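Local coordinates for protein-glutamine gamma-glutamyltransferase (Pseudomonas aeruginosa PAO1, PDB 6G49) that shows transglutaminase activity in vitro, joining protein glutamine and lysine side chains through its periplasmic domain, and is critical for viability, perhaps in a role linked to the cell wall, at residues 86-91 with 139-144; 100-105 with 157-162; 183-188 with 227-232. All blocks are in the same frame, centred on the assembly; numbering follows the deposited sequence.

Contacts 1 and 2 both fall in the N-terminal part of the periplasmic domain and interleave along the chain, touching where Phe140 CE1 packs on Trp100 CB at 3.7 Å. Contact 1 lies nearest the middle of the molecule and works through polar side chains and bridging waters. Contact 2, further out, mixes two tryptophans and an alanine with solvent-exposed residues and an arginine that grips a turn. Contact 3, later in the chain, lies furthest from the centre yet is partly buried, and pairs two helix starts by direct side-chain to backbone bonds; its centre is about 37 Å from that of contact 2, on the opposite side. None includes an annotated active-site residue.

Contact 1: residues 86-91 with 139-144; sequences WAQAPQ and DFHLQR. With PO4 (phosphate ion), chain F.
In the conformer modelled here, Gln91 lays its side-chain amide flat on the carboxylate of Asp139: the two planes are 6° apart, and Gln91 CD sits 3.4 Å from Asp139 CG. The side chains run at about a right angle, and the bend of the glutamine at chi2 brings its amide over the carboxylate. No hydrogen bond crosses this stack; the amide is held from outside it, NE2 by Glu79 and OE1 by Ser138. Gln91 CG comes up to the rim of the His141 imidazole, near the ring plane.

That ring is gripped at both nitrogens within its own segment. ND1 of His141 gives a nearly straight bond to the syn lone pair of Asp139 OD1 (2.6 Å, 173°), and His141 NE2 donates to Gln143 OE1 at 2.7 Å, both acceptors lying close to the ring plane, which fixes the ring's rotation. This Asp-His-Gln chain runs from the loop before strand 142-144 into the strand, part of the large antiparallel sheet in which residues 86-87 form another strand; Trp120 of the neighbouring strand meets the imidazole.

Gln88 reaches in with an extended chain, CG anti to the backbone N, and its amide is turned 47° from the His141 ring. Two waters complete the link: one accepts from Gln88 NE2 and donates to Asp139 OD2, which Thr77 also binds, while the other donates to Gln88 OE1 (2.7 Å) and accepts from Gln143 NE2. The extended Arg144 donates from NH2 to O4 of a phosphate ion at 2.9 Å.

Contact 2: residues 100-105 with 157-162; sequences WQKRGP and SSWPQA
One face of the Trp159 indole carries the aliphatic chain of Lys102, whose CE stands 3.8 Å from the centroid of the six-membered ring of Trp159, close to the ring normal, in a CH-pi contact. The lysine chain, extended beyond CG, runs over the indole with CD and CE above it and NZ near CH2. At the edge of the same indole, near its plane, lie the backbone oxygens of Arg103 and Gly104, both by CD1. The Trp100 side chain crosses that of Trp159 at about a right angle: Trp159 CE3 meets the edge of the Trp100 ring at CH2, 4.1 Å away, while Ala162 CB packs at another point of this edge, 3.7 Å from Trp100 CE3.

The guanidinium of Arg103 is likewise met at its edge. In the conformer modelled, Arg103 NE donates to Gln161 O at 2.7 Å, nearly along the C=O axis and in the guanidinium plane; a weak second bond runs from Arg103 NH2 to the same oxygen. One water donates to Ala162 O and accepts a weak bond from Arg103 NH2. Another is held by three backbone groups, donating to Arg103 O and Pro105 O and accepting from Gln161 N, and thereby ties the two backbones together where no direct backbone bond spans them. Beside it, Pro105 CD rests on the amide of Gln161, 3.7 Å from its CD.

Trp159 to Ala162 form a type I beta turn, closed by Ala162 N to Trp159 O at 3.1 Å. This turn links strand 152-158 of the six-stranded antiparallel sheet to strand 163-164, which pairs with strand 100-101 in a small two-stranded antiparallel sheet.

Contact 3: residues 183-188 with 227-232; sequences GNPRAR and GADGVD. With PO4 (phosphate ion), chain E.
Two helix starts face each other, that of helix 185-197 and that of helix 230-238, and each sends a side chain to backbone N-H groups at the other's beginning. Asp232, in the first turn of its helix, turns its carboxylate to the opening turn of helix 185-197. OD1 accepts from Ala187 N at 2.7 Å, approached from above the carboxylate plane, and Asp232 OD2 takes Arg186 N at 2.9 Å on its syn side, tilted well out of that plane. Asn184, the N-cap residue of helix 185-197, accepts from Asp232 N at its OD1 (3.0 Å, 170°), the donor standing above the amide's carbonyl plane. Asn184 CG is anti to its own carbonyl carbon (chi1 -62°), which lays the amide across Val231. Asp229, the other N-cap residue, receives Asn184 N on the anti side of OD1 at 2.8 Å, tilted out of the plane.

Alongside, Ala187 CB packs on Val231 CG1, and Phe252 of helix 243-256 covers Asn184 and Ala187. Arg186 bends at chi3 and turns its guanidinium 82° from the Asp232 carboxylate; the charge pair from NE to OD2 is long, a water joins these two atoms, and Arg186 NH1 makes a salt bridge to Asp237. A phosphate ion takes a bond from Asp229 N at 3.0 Å.

The buried Asp232 carboxylate would probably be favoured as an anion by the helix N-terminus it faces. Reciprocal side-chain to backbone hydrogen bonds, with neither N-cap side chain capping its own helix, thus join helix 185-197 to helix 230-238 of the transglutaminase-like part.

Contact 1: residues 86-91 with 139-144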
loop_
_atom_site.group_PDB
_atom_site.type_symbol
_atom_site.label_atom_id
_atom_site.label_comp_id
_atom_site.label_asym_id
_atom_site.label_seq_id
_atom_site.Cartn_x
_atom_site.Cartn_y
_atom_site.Cartn_z
ATOM N N TRP A 86 -1.283 -5.019 11.205
ATOM C CA TRP A 86 -2.105 -4.038 10.568
ATOM C C TRP A 86 -3.346 -4.729 9.993
ATOM O O TRP A 86 -3.272 -5.904 9.512
ATOM C CB TRP A 86 -1.321 -3.331 9.470
ATOM C CG TRP A 86 -0.261 -2.407 9.981
ATOM C CD1 TRP A 86 1.026 -2.688 10.328
ATOM C CD2 TRP A 86 -0.448 -1.020 10.288
ATOM N NE1 TRP A 86 1.642 -1.583 10.833
ATOM C CE2 TRP A 86 0.776 -0.526 10.800
ATOM C CE3 TRP A 86 -1.535 -0.157 10.149
ATOM C CZ2 TRP A 86 0.957 0.800 11.160
ATOM C CZ3 TRP A 86 -1.351 1.158 10.516
ATOM C CH2 TRP A 86 -0.134 1.638 11.029
ATOM N N ALA A 87 -4.509 -4.069 10.112
ATOM C CA ALA A 87 -5.744 -4.721 9.692
ATOM C C ALA A 87 -6.741 -3.742 9.089
ATOM O O ALA A 87 -6.773 -2.547 9.426
ATOM C CB ALA A 87 -6.423 -5.443 10.846
ATOM N N GLN A 88 -7.527 -4.294 8.188
ATOM C CA GLN A 88 -8.639 -3.556 7.547
ATOM C C GLN A 88 -9.676 -3.163 8.618
ATOM O O GLN A 88 -10.008 -3.994 9.490
ATOM C CB GLN A 88 -9.336 -4.437 6.491
ATOM C CG GLN A 88 -10.434 -3.776 5.719
ATOM C CD GLN A 88 -11.012 -4.693 4.660
ATOM O OE1 GLN A 88 -11.405 -5.833 4.951
ATOM N NE2 GLN A 88 -10.950 -4.197 3.437
ATOM N N ALA A 89 -10.166 -1.948 8.461
ATOM C CA ALA A 89 -11.342 -1.417 9.223
ATOM C C ALA A 89 -12.567 -1.488 8.327
ATOM O O ALA A 89 -12.489 -1.448 7.120
ATOM C CB ALA A 89 -11.047 -0.037 9.691
ATOM N N PRO A 90 -13.782 -1.436 8.894
ATOM C CA PRO A 90 -14.970 -1.228 8.060
ATOM C C PRO A 90 -14.969 0.099 7.309
ATOM O O PRO A 90 -14.492 1.098 7.818
ATOM C CB PRO A 90 -16.115 -1.284 9.068
ATOM C CG PRO A 90 -15.539 -1.903 10.299
ATOM C CD PRO A 90 -14.044 -1.586 10.322
ATOM N N GLN A 91 -15.580 0.146 6.106
ATOM C CA GLN A 91 -15.566 1.351 5.247
ATOM C C GLN A 91 -17.018 1.742 4.903
ATOM O O GLN A 91 -17.947 0.919 5.084
ATOM C CB GLN A 91 -14.794 1.121 3.931
ATOM C CG GLN A 91 -13.339 0.633 4.105
ATOM C CD GLN A 91 -12.454 1.664 4.779
ATOM O OE1 GLN A 91 -12.620 2.869 4.607
ATOM N NE2 GLN A 91 -11.551 1.190 5.624
ATOM N N ASP A 139 -11.807 4.487 1.596
ATOM C CA ASP A 139 -10.350 4.413 1.625
ATOM C C ASP A 139 -9.777 4.145 0.214
ATOM O O ASP A 139 -8.615 3.669 0.093
ATOM C CB ASP A 139 -9.895 3.355 2.624
ATOM C CG ASP A 139 -10.223 1.934 2.198
ATOM O OD1 ASP A 139 -11.156 1.794 1.323
ATOM O OD2 ASP A 139 -9.626 0.980 2.744
ATOM N N PHE A 140 -10.611 4.356 -0.824
ATOM C CA PHE A 140 -10.206 4.304 -2.237
ATOM C C PHE A 140 -9.807 2.886 -2.636
ATOM O O PHE A 140 -9.020 2.734 -3.536
ATOM C CB PHE A 140 -9.073 5.284 -2.511
ATOM C CG PHE A 140 -9.449 6.712 -2.202
ATOM C CD1 PHE A 140 -10.208 7.433 -3.100
ATOM C CD2 PHE A 140 -9.171 7.286 -0.970
ATOM C CE1 PHE A 140 -10.677 8.707 -2.791
ATOM C CE2 PHE A 140 -9.637 8.553 -0.670
ATOM C CZ PHE A 140 -10.374 9.260 -1.582
ATOM N N HIS A 141 -10.381 1.866 -2.027
ATOM C CA HIS A 141 -10.235 0.504 -2.534
ATOM C C HIS A 141 -11.601 0.030 -3.035
ATOM O O HIS A 141 -12.629 0.516 -2.608
ATOM C CB HIS A 141 -9.662 -0.428 -1.450
ATOM C CG HIS A 141 -10.668 -1.179 -0.661
ATOM N ND1 HIS A 141 -11.334 -0.602 0.387
ATOM C CD2 HIS A 141 -11.102 -2.456 -0.712
ATOM C CE1 HIS A 141 -12.167 -1.492 0.916
ATOM N NE2 HIS A 141 -12.062 -2.643 0.255
ATOM N N LEU A 142 -11.546 -0.947 -3.936
ATOM C CA LEU A 142 -12.726 -1.516 -4.575
ATOM C C LEU A 142 -13.200 -2.750 -3.793
ATOM O O LEU A 142 -12.492 -3.726 -3.682
ATOM C CB LEU A 142 -12.306 -1.920 -6.006
ATOM C CG LEU A 142 -11.906 -0.804 -6.951
ATOM C CD1 LEU A 142 -11.295 -1.411 -8.195
ATOM C CD2 LEU A 142 -13.100 0.053 -7.303
ATOM N N GLN A 143 -14.417 -2.675 -3.242
ATOM C CA GLN A 143 -14.997 -3.730 -2.452
ATOM C C GLN A 143 -16.145 -4.327 -3.277
ATOM O O GLN A 143 -17.103 -3.605 -3.621
ATOM C CB GLN A 143 -15.514 -3.208 -1.102
ATOM C CG GLN A 143 -16.033 -4.326 -0.165
ATOM C CD GLN A 143 -14.991 -4.919 0.794
ATOM O OE1 GLN A 143 -13.783 -4.590 0.814
ATOM N NE2 GLN A 143 -15.439 -5.851 1.637
ATOM N N ARG A 144 -16.061 -5.617 -3.518
ATOM C CA ARG A 144 -17.088 -6.410 -4.189
ATOM C C ARG A 144 -18.071 -6.950 -3.137
ATOM O O ARG A 144 -17.716 -7.148 -1.993
ATOM C CB ARG A 144 -16.423 -7.558 -4.928
ATOM C CG ARG A 144 -17.299 -8.243 -5.965
ATOM C CD ARG A 144 -16.426 -9.192 -6.771
ATOM N NE ARG A 144 -17.171 -9.938 -7.793
ATOM C CZ ARG A 144 -17.516 -11.213 -7.697
ATOM N NH1 ARG A 144 -17.257 -11.916 -6.613
ATOM N NH2 ARG A 144 -18.079 -11.817 -8.726
HETATM P P PO4 F . -18.368 -15.356 -7.407
HETATM O O1 PO4 F . -18.974 -15.053 -6.040
HETATM O O2 PO4 F . -16.860 -15.158 -7.466
HETATM O O3 PO4 F . -18.494 -16.826 -7.769
HETATM O O4 PO4 F . -19.185 -14.488 -8.368
HETATM O O HOH W 1 -9.537 -1.612 3.161
HETATM O O HOH W 2 -13.234 -6.961 3.249
#

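Contact 2: residues 100-105 with 157-162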
loop_
_atom_site.group_PDB
_atom_site.type_symbol
_atom_site.label_atom_id
_atom_site.label_comp_id
_atom_site.label_asym_id
_atom_site.label_seq_id
_atom_site.Cartn_x
_atom_site.Cartn_y
_atom_site.Cartn_z
ATOM N N TRP A 100 -13.336 12.692 -3.805
ATOM C CA TRP A 100 -12.235 12.782 -4.761
ATOM C C TRP A 100 -12.654 13.531 -6.036
ATOM O O TRP A 100 -13.817 13.688 -6.287
ATOM C CB TRP A 100 -11.678 11.406 -5.106
ATOM C CG TRP A 100 -12.573 10.505 -5.903
ATOM C CD1 TRP A 100 -13.712 9.894 -5.472
ATOM C CD2 TRP A 100 -12.397 10.090 -7.265
ATOM N NE1 TRP A 100 -14.234 9.123 -6.471
ATOM C CE2 TRP A 100 -13.459 9.233 -7.586
ATOM C CE3 TRP A 100 -11.444 10.354 -8.249
ATOM C CZ2 TRP A 100 -13.594 8.635 -8.834
ATOM C CZ3 TRP A 100 -11.559 9.740 -9.476
ATOM C CH2 TRP A 100 -12.639 8.914 -9.768
ATOM N N GLN A 101 -11.653 13.968 -6.784
ATOM C CA GLN A 101 -11.813 14.727 -7.998
ATOM C C GLN A 101 -10.844 14.164 -9.037
ATOM O O GLN A 101 -9.650 14.113 -8.856
ATOM C CB GLN A 101 -11.505 16.207 -7.712
ATOM C CG GLN A 101 -11.513 17.129 -8.938
ATOM C CD GLN A 101 -10.781 18.427 -8.663
ATOM O OE1 GLN A 101 -9.752 18.736 -9.268
ATOM N NE2 GLN A 101 -11.278 19.180 -7.693
ATOM N N LYS A 102 -11.391 13.793 -10.171
ATOM C CA LYS A 102 -10.627 13.458 -11.305
ATOM C C LYS A 102 -9.772 14.615 -11.795
ATOM O O LYS A 102 -10.242 15.713 -11.928
ATOM C CB LYS A 102 -11.564 13.105 -12.454
ATOM C CG LYS A 102 -12.351 11.843 -12.216
ATOM C CD LYS A 102 -13.292 11.511 -13.331
ATOM C CE LYS A 102 -14.084 10.283 -12.959
ATOM N NZ LYS A 102 -15.073 9.937 -14.006
ATOM N N ARG A 103 -8.497 14.316 -12.002
ATOM C CA ARG A 103 -7.633 15.162 -12.756
ATOM C C ARG A 103 -6.508 14.292 -13.324
ATOM O O ARG A 103 -6.286 13.142 -12.920
ATOM C CB ARG A 103 -7.170 16.349 -11.906
ATOM C CG ARG A 103 -5.933 16.078 -11.070
ATOM C CD ARG A 103 -5.736 17.058 -9.930
ATOM N NE ARG A 103 -4.939 16.401 -8.899
ATOM C CZ ARG A 103 -4.621 16.892 -7.700
ATOM N NH1 ARG A 103 -4.879 18.157 -7.386
ATOM N NH2 ARG A 103 -4.021 16.100 -6.823
ATOM N N GLY A 104 -5.868 14.815 -14.362
ATOM C CA GLY A 104 -4.786 14.120 -15.000
ATOM C C GLY A 104 -5.273 13.014 -15.938
ATOM O O GLY A 104 -6.445 12.878 -16.270
ATOM N N PRO A 105 -4.342 12.206 -16.441
ATOM C CA PRO A 105 -4.688 11.239 -17.490
ATOM C C PRO A 105 -5.558 10.097 -16.934
ATOM O O PRO A 105 -5.431 9.759 -15.761
ATOM C CB PRO A 105 -3.318 10.757 -17.975
ATOM C CG PRO A 105 -2.372 11.011 -16.835
ATOM C CD PRO A 105 -2.940 12.163 -16.036
ATOM N N SER A 157 -11.044 2.042 -15.412
ATOM C CA SER A 157 -10.464 3.329 -15.660
ATOM C C SER A 157 -9.862 3.838 -14.345
ATOM O O SER A 157 -10.561 3.841 -13.341
ATOM C CB SER A 157 -11.505 4.329 -16.136
ATOM O OG SER A 157 -11.921 4.018 -17.463
ATOM N N SER A 158 -8.616 4.282 -14.405
ATOM C CA SER A 158 -7.933 4.850 -13.209
ATOM C C SER A 158 -7.427 6.262 -13.529
ATOM O O SER A 158 -6.889 6.518 -14.599
ATOM C CB SER A 158 -6.792 3.956 -12.833
ATOM O OG SER A 158 -7.245 2.707 -12.326
ATOM N N TRP A 159 -7.421 7.098 -12.482
ATOM C CA TRP A 159 -6.867 8.441 -12.494
ATOM C C TRP A 159 -5.790 8.547 -11.426
ATOM O O TRP A 159 -6.099 8.864 -10.268
ATOM C CB TRP A 159 -7.983 9.435 -12.181
ATOM C CG TRP A 159 -8.912 9.660 -13.334
ATOM C CD1 TRP A 159 -8.848 10.685 -14.246
ATOM C CD2 TRP A 159 -10.034 8.845 -13.714
ATOM N NE1 TRP A 159 -9.826 10.528 -15.192
ATOM C CE2 TRP A 159 -10.602 9.442 -14.870
ATOM C CE3 TRP A 159 -10.664 7.716 -13.176
ATOM C CZ2 TRP A 159 -11.726 8.906 -15.497
ATOM C CZ3 TRP A 159 -11.773 7.181 -13.811
ATOM C CH2 TRP A 159 -12.275 7.758 -14.973
ATOM N N PRO A 160 -4.534 8.230 -11.757
ATOM C CA PRO A 160 -3.480 8.161 -10.754
ATOM C C PRO A 160 -3.219 9.525 -10.088
ATOM O O PRO A 160 -2.690 9.562 -8.975
ATOM C CB PRO A 160 -2.263 7.722 -11.559
ATOM C CG PRO A 160 -2.868 6.908 -12.687
ATOM C CD PRO A 160 -4.097 7.715 -13.070
ATOM N N GLN A 161 -3.540 10.607 -10.801
ATOM C CA GLN A 161 -3.309 12.011 -10.287
ATOM C C GLN A 161 -4.541 12.577 -9.601
ATOM O O GLN A 161 -4.557 13.764 -9.255
ATOM C CB GLN A 161 -2.859 12.900 -11.448
ATOM C CG GLN A 161 -1.522 12.464 -11.990
ATOM C CD GLN A 161 -0.997 13.359 -13.089
ATOM O OE1 GLN A 161 -1.477 14.462 -13.314
ATOM N NE2 GLN A 161 0.015 12.869 -13.769
ATOM N N ALA A 162 -5.585 11.763 -9.379
ATOM C CA ALA A 162 -6.810 12.245 -8.763
ATOM C C ALA A 162 -6.496 12.872 -7.403
ATOM O O ALA A 162 -5.573 12.451 -6.715
ATOM C CB ALA A 162 -7.807 11.129 -8.578
HETATM O O HOH W 3 -4.841 10.925 -13.391
HETATM O O HOH W 4 -3.386 13.679 -5.557
#

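Contact 3: residues 183-188 with 227-232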
loop_
_atom_site.group_PDB
_atom_site.type_symbol
_atom_site.label_atom_id
_atom_site.label_comp_id
_atom_site.label_asym_id
_atom_site.label_seq_id
_atom_site.Cartn_x
_atom_site.Cartn_y
_atom_site.Cartn_z
ATOM N N GLY A 183 3.949 0.159 24.054
ATOM C CA GLY A 183 4.766 -0.486 23.043
ATOM C C GLY A 183 5.468 0.513 22.144
ATOM O O GLY A 183 5.069 1.653 21.992
ATOM N N ASN A 184 6.643 0.100 21.610
ATOM C CA ASN A 184 7.449 0.877 20.653
ATOM C C ASN A 184 7.765 2.278 21.111
ATOM O O ASN A 184 7.604 3.262 20.380
ATOM C CB ASN A 184 6.784 0.844 19.270
ATOM C CG ASN A 184 6.697 -0.550 18.719
ATOM O OD1 ASN A 184 7.750 -1.217 18.535
ATOM N ND2 ASN A 184 5.476 -1.036 18.491
ATOM N N PRO A 185 8.306 2.452 22.349
ATOM C CA PRO A 185 8.635 3.777 22.843
ATOM C C PRO A 185 9.736 4.476 22.023
ATOM O O PRO A 185 9.729 5.686 21.882
ATOM C CB PRO A 185 9.133 3.470 24.277
ATOM C CG PRO A 185 9.664 2.047 24.207
ATOM C CD PRO A 185 8.660 1.358 23.282
ATOM N N ARG A 186 10.678 3.710 21.460
ATOM C CA ARG A 186 11.755 4.342 20.700
ATOM C C ARG A 186 11.190 5.020 19.431
ATOM O O ARG A 186 11.606 6.083 19.029
ATOM C CB ARG A 186 12.912 3.371 20.433
ATOM C CG ARG A 186 13.698 2.991 21.695
ATOM C CD ARG A 186 14.879 2.063 21.363
ATOM N NE ARG A 186 14.497 0.678 21.088
ATOM C CZ ARG A 186 15.250 -0.244 20.475
ATOM N NH1 ARG A 186 16.456 0.069 20.002
ATOM N NH2 ARG A 186 14.780 -1.472 20.351
ATOM N N ALA A 187 10.271 4.331 18.750
ATOM C CA ALA A 187 9.692 4.871 17.551
ATOM C C ALA A 187 8.841 6.108 17.853
ATOM O O ALA A 187 8.847 7.073 17.053
ATOM C CB ALA A 187 8.892 3.788 16.851
ATOM N N ARG A 188 8.141 6.096 19.005
ATOM C CA ARG A 188 7.385 7.247 19.440
ATOM C C ARG A 188 8.328 8.419 19.717
ATOM O O ARG A 188 8.048 9.559 19.345
ATOM C CB ARG A 188 6.531 6.907 20.663
ATOM C CG ARG A 188 5.260 6.130 20.359
ATOM C CD ARG A 188 4.616 5.711 21.666
ATOM N NE ARG A 188 4.139 4.342 21.616
ATOM C CZ ARG A 188 2.907 3.987 21.259
ATOM N NH1 ARG A 188 1.942 4.895 21.167
ATOM N NH2 ARG A 188 2.645 2.721 20.983
ATOM N N GLY A 227 10.933 -8.812 18.595
ATOM C CA GLY A 227 10.224 -9.000 19.836
ATOM C C GLY A 227 8.953 -8.175 19.855
ATOM O O GLY A 227 8.452 -7.752 18.811
ATOM N N ALA A 228 8.457 -7.912 21.064
ATOM C CA ALA A 228 7.150 -7.294 21.252
ATOM C C ALA A 228 7.133 -5.852 20.722
ATOM O O ALA A 228 6.107 -5.393 20.221
ATOM C CB ALA A 228 6.761 -7.359 22.710
ATOM N N ASP A 229 8.246 -5.137 20.879
ATOM C CA ASP A 229 8.404 -3.803 20.359
ATOM C C ASP A 229 8.932 -3.906 18.920
ATOM O O ASP A 229 10.070 -3.518 18.641
ATOM C CB ASP A 229 9.286 -2.930 21.226
ATOM C CG ASP A 229 8.736 -2.849 22.639
ATOM O OD1 ASP A 229 7.656 -2.272 22.818
ATOM O OD2 ASP A 229 9.353 -3.438 23.533
ATOM N N GLY A 230 8.087 -4.424 18.035
ATOM C CA GLY A 230 8.509 -4.830 16.689
ATOM C C GLY A 230 8.937 -3.669 15.809
ATOM O O GLY A 230 9.806 -3.793 14.920
ATOM N N VAL A 231 8.262 -2.527 15.926
ATOM C CA VAL A 231 8.631 -1.384 15.136
ATOM C C VAL A 231 10.008 -0.889 15.599
ATOM O O VAL A 231 10.881 -0.577 14.791
ATOM C CB VAL A 231 7.565 -0.273 15.201
ATOM C CG1 VAL A 231 7.985 0.998 14.495
ATOM C CG2 VAL A 231 6.250 -0.795 14.651
ATOM N N ASP A 232 10.204 -0.735 16.912
ATOM C CA ASP A 232 11.532 -0.307 17.445
ATOM C C ASP A 232 12.628 -1.278 16.962
ATOM O O ASP A 232 13.691 -0.805 16.553
ATOM C CB ASP A 232 11.508 -0.320 18.979
ATOM C CG ASP A 232 10.754 0.817 19.628
ATOM O OD1 ASP A 232 10.123 1.595 18.876
ATOM O OD2 ASP A 232 10.779 0.899 20.935
HETATM P P PO4 E . 11.862 -5.849 22.509
HETATM O O1 PO4 E . 10.952 -5.558 23.678
HETATM O O2 PO4 E . 12.751 -4.619 22.308
HETATM O O3 PO4 E . 10.999 -6.163 21.300
HETATM O O4 PO4 E . 12.715 -7.093 22.697
HETATM O O HOH W 5 5.349 -3.756 17.024
HETATM O O HOH W 6 12.225 -0.753 22.297
#